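Local coordinates for protein amine oxidase (Emericella nidulans, PDB 3PGB) that probably oxidises primary amines, as in other copper amine oxidases, using a copper ion and a topaquinone made from one of its own tyrosines, at residues A[95-98]-A[99-103]; A[139-142]-A[143-146]; A[266-269]-A[270-273]; A[658-661]-A[662-665]. All coordinates share one frame; numbering follows the deposited sequence.

Interaction 1: A[95-98]-A[99-103]. With BMA (beta-D-mannopyranose), chain B; NAG (2-acetamido-2-deoxy-beta-D-glucopyranose), chain C; NAG (2-acetamido-2-deoxy-beta-D-glucopyranose), chain D; MAN (alpha-D-mannopyranose), chain E.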
loop_
_atom_site.group_PDB
_atom_site.type_symbol
_atom_site.label_atom_id
_atom_site.label_comp_id
_atom_site.label_asym_id
_atom_site.label_seq_id
_atom_site.Cartn_x
_atom_site.Cartn_y
_atom_site.Cartn_z
ATOM N N GLU A 95 26.515 -21.940 32.138
ATOM C CA GLU A 95 26.955 -21.337 33.404
ATOM C C GLU A 95 28.421 -21.674 33.699
ATOM O O GLU A 95 29.183 -20.818 34.154
ATOM C CB GLU A 95 26.060 -21.819 34.558
ATOM C CG GLU A 95 26.064 -20.928 35.804
ATOM C CD GLU A 95 25.214 -21.507 36.939
ATOM O OE1 GLU A 95 25.589 -22.569 37.485
ATOM O OE2 GLU A 95 24.174 -20.896 37.284
ATOM N N ASN A 96 28.799 -22.924 33.436
ATOM C CA ASN A 96 30.183 -23.378 33.589
ATOM C C ASN A 96 31.071 -23.076 32.380
ATOM O O ASN A 96 32.293 -23.132 32.489
ATOM C CB ASN A 96 30.215 -24.888 33.850
ATOM C CG ASN A 96 29.561 -25.270 35.164
ATOM O OD1 ASN A 96 29.704 -24.569 36.164
ATOM N ND2 ASN A 96 28.853 -26.394 35.171
ATOM N N ALA A 97 30.465 -22.760 31.237
ATOM C CA ALA A 97 31.207 -22.625 29.980
ATOM C C ALA A 97 31.902 -21.277 29.837
ATOM O O ALA A 97 31.448 -20.269 30.372
ATOM C CB ALA A 97 30.283 -22.860 28.787
ATOM N N GLY A 98 33.016 -21.283 29.113
ATOM C CA GLY A 98 33.711 -20.065 28.709
ATOM C C GLY A 98 33.795 -20.061 27.196
ATOM O O GLY A 98 32.798 -20.329 26.514
ATOM N N GLU A 99 34.987 -19.796 26.665
ATOM C CA GLU A 99 35.198 -19.774 25.214
ATOM C C GLU A 99 35.808 -21.049 24.619
ATOM O O GLU A 99 35.944 -21.144 23.405
ATOM C CB GLU A 99 36.090 -18.594 24.844
ATOM C CG GLU A 99 35.505 -17.253 25.208
ATOM C CD GLU A 99 36.263 -16.107 24.580
ATOM O OE1 GLU A 99 35.609 -15.115 24.207
ATOM O OE2 GLU A 99 37.502 -16.203 24.451
ATOM N N TRP A 100 36.172 -22.025 25.446
ATOM C CA TRP A 100 36.896 -23.204 24.949
ATOM C C TRP A 100 36.207 -24.521 25.299
ATOM O O TRP A 100 36.859 -25.552 25.478
ATOM C CB TRP A 100 38.343 -23.180 25.463
ATOM C CG TRP A 100 39.184 -22.132 24.782
ATOM C CD1 TRP A 100 39.267 -20.810 25.103
ATOM C CD2 TRP A 100 40.053 -22.327 23.660
ATOM N NE1 TRP A 100 40.135 -20.169 24.252
ATOM C CE2 TRP A 100 40.631 -21.079 23.357
ATOM C CE3 TRP A 100 40.399 -23.439 22.884
ATOM C CZ2 TRP A 100 41.535 -20.909 22.309
ATOM C CZ3 TRP A 100 41.299 -23.269 21.841
ATOM C CH2 TRP A 100 41.857 -22.015 21.565
ATOM N N ASP A 101 34.880 -24.477 25.368
ATOM C CA ASP A 101 34.070 -25.622 25.755
ATOM C C ASP A 101 33.143 -25.999 24.606
ATOM O O ASP A 101 33.143 -25.350 23.560
ATOM C CB ASP A 101 33.257 -25.273 27.005
ATOM C CG ASP A 101 34.139 -24.964 28.215
ATOM O OD1 ASP A 101 34.915 -25.844 28.632
ATOM O OD2 ASP A 101 34.055 -23.843 28.762
ATOM N N ASN A 102 32.370 -27.063 24.791
ATOM C CA ASN A 102 31.316 -27.430 23.846
ATOM C C ASN A 102 29.959 -27.167 24.492
ATOM O O ASN A 102 29.652 -27.717 25.556
ATOM C CB ASN A 102 31.423 -28.901 23.452
ATOM C CG ASN A 102 32.774 -29.252 22.861
ATOM O OD1 ASN A 102 33.368 -28.468 22.123
ATOM N ND2 ASN A 102 33.263 -30.441 23.184
ATOM N N THR A 103 29.148 -26.325 23.858
ATOM C CA THR A 103 27.873 -25.934 24.443
ATOM C C THR A 103 26.715 -26.175 23.482
ATOM O O THR A 103 26.918 -26.371 22.280
ATOM C CB THR A 103 27.900 -24.458 24.884
ATOM O OG1 THR A 103 28.060 -23.617 23.735
HETATM C C1 BMA B . 42.975 -24.537 26.214
HETATM C C2 BMA B . 43.330 -23.295 25.413
HETATM C C3 BMA B . 44.787 -22.907 25.612
HETATM C C4 BMA B . 45.123 -22.851 27.104
HETATM C C5 BMA B . 44.727 -24.182 27.749
HETATM C C6 BMA B . 45.091 -24.285 29.235
HETATM O O2 BMA B . 42.505 -22.226 25.827
HETATM O O3 BMA B . 44.928 -21.642 25.014
HETATM O O4 BMA B . 46.499 -22.604 27.294
HETATM O O5 BMA B . 43.332 -24.354 27.569
HETATM O O6 BMA B . 44.187 -23.560 30.043
HETATM C C1 NAG C . 39.289 -28.054 27.141
HETATM C C2 NAG C . 39.947 -27.281 28.274
HETATM C C3 NAG C . 40.358 -25.901 27.796
HETATM C C4 NAG C . 41.224 -26.058 26.553
HETATM C C5 NAG C . 40.501 -26.890 25.497
HETATM C C6 NAG C . 41.356 -27.104 24.250
HETATM C C7 NAG C . 39.116 -28.060 30.440
HETATM C C8 NAG C . 38.135 -27.835 31.558
HETATM N N2 NAG C . 39.064 -27.190 29.425
HETATM O O3 NAG C . 41.090 -25.256 28.811
HETATM O O4 NAG C . 41.569 -24.783 26.053
HETATM O O5 NAG C . 40.181 -28.148 26.056
HETATM O O6 NAG C . 40.588 -27.729 23.242
HETATM O O7 NAG C . 39.910 -29.007 30.489
HETATM C C1 NAG D . 35.930 -32.033 26.588
HETATM C C2 NAG D . 37.287 -32.194 25.912
HETATM C C3 NAG D . 38.381 -31.436 26.645
HETATM C C4 NAG D . 37.949 -29.990 26.845
HETATM C C5 NAG D . 36.584 -29.940 27.530
HETATM C C6 NAG D . 36.099 -28.499 27.661
HETATM C C7 NAG D . 37.969 -34.208 24.712
HETATM C C8 NAG D . 38.255 -35.676 24.822
HETATM N N2 NAG D . 37.607 -33.606 25.842
HETATM O O3 NAG D . 39.563 -31.484 25.879
HETATM O O4 NAG D . 38.912 -29.344 27.646
HETATM O O5 NAG D . 35.634 -30.669 26.782
HETATM O O6 NAG D . 34.749 -28.452 28.047
HETATM O O7 NAG D . 38.086 -33.636 23.627
HETATM C C1 MAN E . 46.218 -21.409 24.427
HETATM C C2 MAN E . 46.168 -19.971 23.929
HETATM C C3 MAN E . 45.214 -19.896 22.735
HETATM C C4 MAN E . 45.662 -20.879 21.666
HETATM C C5 MAN E . 45.721 -22.288 22.246
HETATM C C6 MAN E . 46.247 -23.257 21.191
HETATM O O2 MAN E . 47.467 -19.533 23.599
HETATM O O3 MAN E . 45.132 -18.589 22.212
HETATM O O4 MAN E . 44.757 -20.843 20.592
HETATM O O5 MAN E . 46.565 -22.308 23.382
HETATM O O6 MAN E . 46.409 -24.552 21.721
#

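Interaction 2: A[139-142]-A[143-146]. With NAG (2-acetamido-2-deoxy-beta-D-glucopyranose), chain C.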
loop_
_atom_site.group_PDB
_atom_site.type_symbol
_atom_site.label_atom_id
_atom_site.label_comp_id
_atom_site.label_asym_id
_atom_site.label_seq_id
_atom_site.Cartn_x
_atom_site.Cartn_y
_atom_site.Cartn_z
ATOM N N ARG A 139 33.641 -25.393 20.744
ATOM C CA ARG A 139 34.803 -24.515 20.867
ATOM C C ARG A 139 35.960 -25.129 21.669
ATOM O O ARG A 139 36.902 -24.432 22.039
ATOM C CB ARG A 139 34.386 -23.168 21.459
ATOM C CG ARG A 139 33.442 -22.384 20.563
ATOM C CD ARG A 139 33.255 -20.961 21.057
ATOM N NE ARG A 139 32.310 -20.878 22.163
ATOM C CZ ARG A 139 31.930 -19.742 22.737
ATOM N NH1 ARG A 139 32.419 -18.579 22.315
ATOM N NH2 ARG A 139 31.058 -19.765 23.736
ATOM N N ALA A 140 35.903 -26.437 21.904
ATOM C CA ALA A 140 37.025 -27.166 22.500
ATOM C C ALA A 140 37.971 -27.615 21.392
ATOM O O ALA A 140 38.167 -28.810 21.176
ATOM C CB ALA A 140 36.511 -28.366 23.279
ATOM N N THR A 141 38.554 -26.648 20.692
ATOM C CA THR A 141 39.283 -26.911 19.453
ATOM C C THR A 141 39.814 -25.596 18.866
ATOM O O THR A 141 39.243 -24.533 19.098
ATOM C CB THR A 141 38.359 -27.612 18.417
ATOM O OG1 THR A 141 38.987 -27.652 17.130
ATOM C CG2 THR A 141 37.017 -26.883 18.307
ATOM N N THR A 142 40.910 -25.667 18.113
ATOM C CA THR A 142 41.413 -24.501 17.393
ATOM C C THR A 142 40.719 -24.332 16.035
ATOM O O THR A 142 40.940 -23.341 15.351
ATOM C CB THR A 142 42.947 -24.554 17.210
ATOM O OG1 THR A 142 43.324 -25.761 16.532
ATOM C CG2 THR A 142 43.649 -24.480 18.572
ATOM N N ASP A 143 39.883 -25.290 15.648
ATOM C CA ASP A 143 38.994 -25.130 14.494
ATOM C C ASP A 143 37.537 -25.243 14.956
ATOM O O ASP A 143 36.861 -26.208 14.623
ATOM C CB ASP A 143 39.301 -26.187 13.419
ATOM C CG ASP A 143 40.584 -25.893 12.646
ATOM O OD1 ASP A 143 41.145 -24.783 12.790
ATOM O OD2 ASP A 143 41.032 -26.777 11.880
ATOM N N PRO A 144 37.053 -24.253 15.730
ATOM C CA PRO A 144 35.694 -24.291 16.276
ATOM C C PRO A 144 34.614 -24.331 15.200
ATOM O O PRO A 144 34.807 -23.785 14.115
ATOM C CB PRO A 144 35.598 -22.997 17.086
ATOM C CG PRO A 144 36.687 -22.126 16.582
ATOM C CD PRO A 144 37.771 -23.031 16.145
ATOM N N TYR A 145 33.497 -24.990 15.501
ATOM C CA TYR A 145 32.442 -25.197 14.511
ATOM C C TYR A 145 31.057 -25.377 15.126
ATOM O O TYR A 145 30.923 -25.776 16.284
ATOM C CB TYR A 145 32.775 -26.402 13.625
ATOM C CG TYR A 145 32.900 -27.712 14.363
ATOM C CD1 TYR A 145 31.859 -28.636 14.366
ATOM C CD2 TYR A 145 34.064 -28.033 15.051
ATOM C CE1 TYR A 145 31.981 -29.852 15.042
ATOM C CE2 TYR A 145 34.193 -29.234 15.734
ATOM C CZ TYR A 145 33.154 -30.137 15.728
ATOM O OH TYR A 145 33.295 -31.324 16.400
ATOM N N PHE A 146 30.035 -25.060 14.333
ATOM C CA PHE A 146 28.644 -25.291 14.709
ATOM C C PHE A 146 28.229 -26.624 14.120
ATOM O O PHE A 146 28.675 -26.979 13.041
ATOM C CB PHE A 146 27.739 -24.172 14.187
ATOM C CG PHE A 146 27.936 -22.854 14.891
ATOM C CD1 PHE A 146 27.541 -22.696 16.209
ATOM C CD2 PHE A 146 28.507 -21.778 14.234
ATOM C CE1 PHE A 146 27.719 -21.492 16.864
ATOM C CE2 PHE A 146 28.688 -20.568 14.882
ATOM C CZ PHE A 146 28.295 -20.424 16.200
HETATM C C1 NAG C . 39.289 -28.054 27.141
HETATM C C2 NAG C . 39.947 -27.281 28.274
HETATM C C3 NAG C . 40.358 -25.901 27.796
HETATM C C4 NAG C . 41.224 -26.058 26.553
HETATM C C5 NAG C . 40.501 -26.890 25.497
HETATM C C6 NAG C . 41.356 -27.104 24.250
HETATM C C7 NAG C . 39.116 -28.060 30.440
HETATM C C8 NAG C . 38.135 -27.835 31.558
HETATM N N2 NAG C . 39.064 -27.190 29.425
HETATM O O3 NAG C . 41.090 -25.256 28.811
HETATM O O4 NAG C . 41.569 -24.783 26.053
HETATM O O5 NAG C . 40.181 -28.148 26.056
HETATM O O6 NAG C . 40.588 -27.729 23.242
HETATM O O7 NAG C . 39.910 -29.007 30.489
#

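Interaction 3: A[266-269]-A[270-273]. With MAN (alpha-D-mannopyranose), chain E.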
loop_
_atom_site.group_PDB
_atom_site.type_symbol
_atom_site.label_atom_id
_atom_site.label_comp_id
_atom_site.label_asym_id
_atom_site.label_seq_id
_atom_site.Cartn_x
_atom_site.Cartn_y
_atom_site.Cartn_z
ATOM N N GLY A 266 42.712 -17.383 13.239
ATOM C CA GLY A 266 43.130 -18.281 14.309
ATOM C C GLY A 266 42.692 -17.782 15.667
ATOM O O GLY A 266 42.148 -16.681 15.787
ATOM N N ARG A 267 42.938 -18.599 16.689
ATOM C CA ARG A 267 42.529 -18.302 18.065
ATOM C C ARG A 267 43.699 -17.935 18.986
ATOM O O ARG A 267 43.544 -17.936 20.210
ATOM C CB ARG A 267 41.801 -19.503 18.667
ATOM C CG ARG A 267 40.678 -20.073 17.819
ATOM C CD ARG A 267 39.867 -21.077 18.618
ATOM N NE ARG A 267 39.167 -20.436 19.729
ATOM C CZ ARG A 267 38.375 -21.058 20.600
ATOM N NH1 ARG A 267 38.154 -22.363 20.516
ATOM N NH2 ARG A 267 37.794 -20.360 21.565
ATOM N N ASP A 268 44.860 -17.632 18.402
ATOM C CA ASP A 268 46.033 -17.177 19.157
ATOM C C ASP A 268 46.196 -15.677 18.923
ATOM O O ASP A 268 46.544 -15.265 17.816
ATOM C CB ASP A 268 47.288 -17.929 18.698
ATOM C CG ASP A 268 48.493 -17.701 19.616
ATOM O OD1 ASP A 268 49.570 -18.264 19.327
ATOM O OD2 ASP A 268 48.375 -16.966 20.623
ATOM N N PRO A 269 45.929 -14.849 19.952
ATOM C CA PRO A 269 46.026 -13.392 19.752
ATOM C C PRO A 269 47.436 -12.859 19.467
ATOM O O PRO A 269 47.567 -11.733 18.992
ATOM C CB PRO A 269 45.496 -12.805 21.075
ATOM C CG PRO A 269 44.779 -13.918 21.753
ATOM C CD PRO A 269 45.440 -15.183 21.303
ATOM N N SER A 270 48.473 -13.646 19.754
ATOM C CA SER A 270 49.850 -13.232 19.461
ATOM C C SER A 270 50.172 -13.344 17.962
ATOM O O SER A 270 51.194 -12.832 17.513
ATOM C CB SER A 270 50.870 -14.022 20.310
ATOM O OG SER A 270 51.153 -15.298 19.754
ATOM N N GLN A 271 49.300 -14.010 17.202
ATOM C CA GLN A 271 49.425 -14.112 15.741
ATOM C C GLN A 271 48.500 -13.140 14.987
ATOM O O GLN A 271 48.532 -13.092 13.757
ATOM C CB GLN A 271 49.133 -15.552 15.279
ATOM C CG GLN A 271 50.040 -16.629 15.892
ATOM C CD GLN A 271 51.494 -16.487 15.467
ATOM O OE1 GLN A 271 52.380 -16.273 16.299
ATOM N NE2 GLN A 271 51.741 -16.583 14.163
ATOM N N TRP A 272 47.668 -12.382 15.705
ATOM C CA TRP A 272 46.794 -11.393 15.057
ATOM C C TRP A 272 47.587 -10.135 14.730
ATOM O O TRP A 272 48.506 -9.768 15.467
ATOM C CB TRP A 272 45.602 -11.014 15.943
ATOM C CG TRP A 272 44.694 -12.146 16.315
ATOM C CD1 TRP A 272 44.576 -13.353 15.688
ATOM C CD2 TRP A 272 43.745 -12.157 17.386
ATOM N NE1 TRP A 272 43.627 -14.121 16.318
ATOM C CE2 TRP A 272 43.104 -13.410 17.364
ATOM C CE3 TRP A 272 43.387 -11.234 18.374
ATOM C CZ2 TRP A 272 42.118 -13.761 18.289
ATOM C CZ3 TRP A 272 42.406 -11.586 19.293
ATOM C CH2 TRP A 272 41.787 -12.839 19.245
ATOM N N LYS A 273 47.217 -9.474 13.638
ATOM C CA LYS A 273 47.952 -8.317 13.127
ATOM C C LYS A 273 47.039 -7.105 12.925
ATOM O O LYS A 273 45.853 -7.247 12.623
ATOM C CB LYS A 273 48.644 -8.678 11.810
HETATM C C1 MAN E . 46.218 -21.409 24.427
HETATM C C2 MAN E . 46.168 -19.971 23.929
HETATM C C3 MAN E . 45.214 -19.896 22.735
HETATM C C4 MAN E . 45.662 -20.879 21.666
HETATM C C5 MAN E . 45.721 -22.288 22.246
HETATM C C6 MAN E . 46.247 -23.257 21.191
HETATM O O2 MAN E . 47.467 -19.533 23.599
HETATM O O3 MAN E . 45.132 -18.589 22.212
HETATM O O4 MAN E . 44.757 -20.843 20.592
HETATM O O5 MAN E . 46.565 -22.308 23.382
HETATM O O6 MAN E . 46.409 -24.552 21.721
#

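Interaction 4: A[658-661]-A[662-665]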
loop_
_atom_site.group_PDB
_atom_site.type_symbol
_atom_site.label_atom_id
_atom_site.label_comp_id
_atom_site.label_asym_id
_atom_site.label_seq_id
_atom_site.Cartn_x
_atom_site.Cartn_y
_atom_site.Cartn_z
ATOM N N SER A 658 15.106 -21.204 2.645
ATOM C CA SER A 658 15.979 -20.529 1.690
ATOM C C SER A 658 17.299 -20.075 2.318
ATOM O O SER A 658 18.211 -19.662 1.598
ATOM C CB SER A 658 15.277 -19.314 1.088
ATOM O OG SER A 658 14.862 -18.405 2.089
ATOM N N ALA A 659 17.401 -20.136 3.647
ATOM C CA ALA A 659 18.610 -19.707 4.343
ATOM C C ALA A 659 19.008 -20.644 5.483
ATOM O O ALA A 659 18.341 -21.643 5.760
ATOM C CB ALA A 659 18.429 -18.301 4.871
ATOM N N HIS A 660 20.132 -20.304 6.111
ATOM C CA HIS A 660 20.612 -20.937 7.322
ATOM C C HIS A 660 21.233 -19.840 8.173
ATOM O O HIS A 660 21.880 -18.938 7.630
ATOM C CB HIS A 660 21.659 -21.983 6.980
ATOM C CG HIS A 660 22.084 -22.821 8.143
ATOM N ND1 HIS A 660 22.935 -22.357 9.122
ATOM C CD2 HIS A 660 21.792 -24.100 8.471
ATOM C CE1 HIS A 660 23.142 -23.313 10.011
ATOM N NE2 HIS A 660 22.456 -24.381 9.640
ATOM N N PRO A 661 21.040 -19.898 9.509
ATOM C CA PRO A 661 21.532 -18.838 10.391
ATOM C C PRO A 661 23.025 -18.548 10.290
ATOM O O PRO A 661 23.430 -17.397 10.452
ATOM C CB PRO A 661 21.213 -19.369 11.791
ATOM C CG PRO A 661 20.099 -20.280 11.601
ATOM C CD PRO A 661 20.297 -20.922 10.269
ATOM N N TYR A 662 23.826 -19.580 10.039
ATOM C CA TYR A 662 25.280 -19.435 9.984
ATOM C C TYR A 662 25.830 -19.386 8.560
ATOM O O TYR A 662 27.004 -19.722 8.343
ATOM C CB TYR A 662 25.970 -20.572 10.766
ATOM C CG TYR A 662 25.443 -20.790 12.164
ATOM C CD1 TYR A 662 25.166 -19.717 13.005
ATOM C CD2 TYR A 662 25.242 -22.070 12.653
ATOM C CE1 TYR A 662 24.673 -19.919 14.294
ATOM C CE2 TYR A 662 24.752 -22.284 13.936
ATOM C CZ TYR A 662 24.470 -21.207 14.749
ATOM O OH TYR A 662 23.994 -21.422 16.019
ATOM N N ASN A 663 25.008 -18.969 7.591
ATOM C CA ASN A 663 25.531 -18.637 6.258
ATOM C C ASN A 663 26.641 -17.576 6.387
ATOM O O ASN A 663 27.631 -17.606 5.663
ATOM C CB ASN A 663 24.423 -18.129 5.314
ATOM C CG ASN A 663 23.577 -19.259 4.687
ATOM O OD1 ASN A 663 23.757 -20.446 4.973
ATOM N ND2 ASN A 663 22.646 -18.871 3.826
ATOM N N SER A 664 26.467 -16.651 7.326
ATOM C CA SER A 664 27.448 -15.601 7.616
ATOM C C SER A 664 28.815 -16.112 8.087
ATOM O O SER A 664 29.797 -15.377 8.053
ATOM C CB SER A 664 26.896 -14.689 8.710
ATOM O OG SER A 664 26.707 -15.420 9.910
ATOM N N GLN A 665 28.870 -17.353 8.559
ATOM C CA GLN A 665 30.109 -17.915 9.089
ATOM C C GLN A 665 31.032 -18.407 7.981
ATOM O O GLN A 665 32.236 -18.530 8.191
ATOM C CB GLN A 665 29.810 -19.052 10.077
ATOM C CG GLN A 665 28.938 -18.636 11.255
ATOM C CD GLN A 665 29.500 -17.451 12.013
ATOM O OE1 GLN A 665 30.342 -17.611 12.903
ATOM N NE2 GLN A 665 29.035 -16.246 11.666
HETATM O O HOH W 1 23.705 -16.061 8.244
#

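Interaction 1: A[95-98]-A[99-103]
Asp101 turns its carboxylate back toward the preceding residues to meet Gly98, making the one hydrogen bond between 95-98 and 99-103: Gly98 N donates to Asp101 OD2 at 2.8 Å. The bond is nearly straight (166°), with OD2 met almost end-on. CG of Asp101 stands anti to its carbonyl carbon (chi1 -63°), which brings OD2 close to the backbone, 3.3 Å from Ala97 CA. The second carboxylate oxygen serves a sugar, since O6 of NAG chain D donates to Asp101 OD1 at 2.7 Å. Gripped at both oxygens, the carboxylate has little freedom to rotate.

The remaining sugar contacts belong to Trp100, whose indole acts as a platform for a protein-linked glycan. BMA O2 sits over the middle of one ring face, 3.3 Å from Trp100 CD2, while MAN O4 approaches the rim at Trp100 CH2 (3.3 Å). Across the opposite face lies the guanidinium of Arg267 in a cation-pi contact, so the ring is sandwiched between sugar and charge.

Glu99 points the other way, to Glu185 N and Thr186 at the start of helix 186-198. The loop follows helix 73-84 and enters strand 102-110, where Thr103 pairs with Asn137 of strand 131-138.

Interaction 2: A[139-142]-A[143-146]
With chi1 at 169°, Thr141 swings its OG1 opposite its own amide nitrogen and forward along the chain, where it accepts the N-H of Asp143. This is an ST turn, set in the connection between antiparallel strands 131-138 and 145-152. The bond from Asp143 N to Thr141 OG1 is 2.9 Å long with an angle of 155° at the hydrogen. Just before it, Ala140 occupies the centre of an inverse gamma turn, closed by a weak bond from Thr141 N to Arg139 O; two tight turns in succession lie where the chain reverses between the two strands.

The same Thr141 torsion sends the methyl group the other way, against the proline that follows the turn: CG2 lies 3.5 Å from Pro144 CA. It also reaches the neighbourhood of the Tyr145 ring, approaching it obliquely. On another part of Pro144 the aliphatic portion of Arg139 passes at about a right angle, before its chain bends and its NH1 binds Pro182 O. Pro144 is buried here, with Arg267 and Pro182 adding to its cover.

At the inverse gamma turn itself the loop borders the glycan: NAG chain C O6 comes within 3.2 Å of Ala140 C.

Interaction 3: A[266-269]-A[270-273]
Between Asp268 and Gln271, in the loop joining antiparallel strands 255-263 and 273-279, the backbone makes a turn with type I angles at Pro269 and Ser270, closed by the bond from Gln271 N to Asp268 O (3.1 Å) and extended by a weak one from Trp272 N to Pro269 O. The Asp268 side chain adds weak contacts to the same bend. With CG anti to its amide nitrogen (chi1 -169°), its carboxylate hangs beside the chain, and Ser270 N makes a weak bond to OD2 in the manner of an Asx turn. The Ser270 hydroxyl lies close to both carboxylate oxygens, at weak hydrogen-bonding distance.

Trp272 folds back across the turn. Pro269 CA sits over the six-membered ring in a CH-pi contact, 3.7 Å from its centroid, and the pyrrolidine runs alongside, CB to Trp272 CZ3 at 3.8 Å. Over the same face, nearer the rim, lies the carbonyl oxygen of Asp268. At the ring edge, Trp272 NE1 donates to Gly266 O at 3.0 Å; the acceptor lies almost in the indole plane, although the N-H arrives well above the plane of the carbonyl. Trp191 of helix 186-198, against which the loop packs, meets the indole edge-to-face.

MAN O3 donates to Arg267 O at 2.6 Å. A weaker bond comes from MAN O4, while the Arg267 side chain turns to a salt bridge with Asp183.

The loop thus divides its polar groups: the buried indole has its single polar atom satisfied by one backbone carbonyl, which with the proline fixes its rotation, whereas another receives the sugar.

Interaction 4: A[658-661]-A[662-665]
Water 1 bridges Pro661 and Ser664 across a buried turn: it sits 2.6 Å from Pro661 O, to which it can donate, though its protons have other acceptors in reach, and accepts from Ser664 N at 3.0 Å, joining two backbone groups. The water attaches to a type I beta turn from His660 to Asn663, closed by Asn663 N donating to His660 O (3.1 Å, 164°). The chain continues into a short 3-10 segment, with Gln665 N bonded to Tyr662 O, and the Gln665 amide returns to Ser664 through NE2 and OG at 3.0 Å.

The His660 side chain secures the turn a second time. A chi1 of -172°, with CG trans to N, brings the imidazole to the backbone of Tyr662, so that Tyr662 N donates to ND1 at 3.1 Å from close to the ring plane. Pro661 CD covers part of one imidazole face. The two aromatic rings meet obliquely, planes 56° apart, with His660 CE1 3.6 Å from Tyr662 CD2; Phe146 stacks on the tyrosine. Asn663 lays its OD1 3.3 Å from His660 CB, while its amide is held by Ala638 O and Val672 N.

The turn lies in the enzyme domain, in the long connection from strand 646-650 to strand 686-698, which carries the copper ligand His698 at its end. Because ND1 of His660 accepts a backbone N-H, the ring proton is expected on NE2, which donates to Asp148. That pairing would probably polarise the imidazole and make ND1 a better acceptor, coupling the turn to strand 145-152.

Overall arrangement
Following the chain from the N terminus, the four contacts come in series, and none nests within or crosses another. Interaction 1 bends the loop that enters strand 102-110; interaction 2 closes the connection between strands 131-138 and 145-152 of the same sheet, and the two join through Asp101 O and Arg139 N. Interaction 3 turns the chain between strands 255-263 and 273-279 of a separate sheet. Its Arg267 reaches back to backbone carbonyls of Glu99, Arg139 and Thr141, so one guanidinium ties its own loop to the other two, all three bordering the same glycan. Interaction 4, in the enzyme domain, stands apart from the sugars and is joined to interaction 2 by Phe146 against Tyr662.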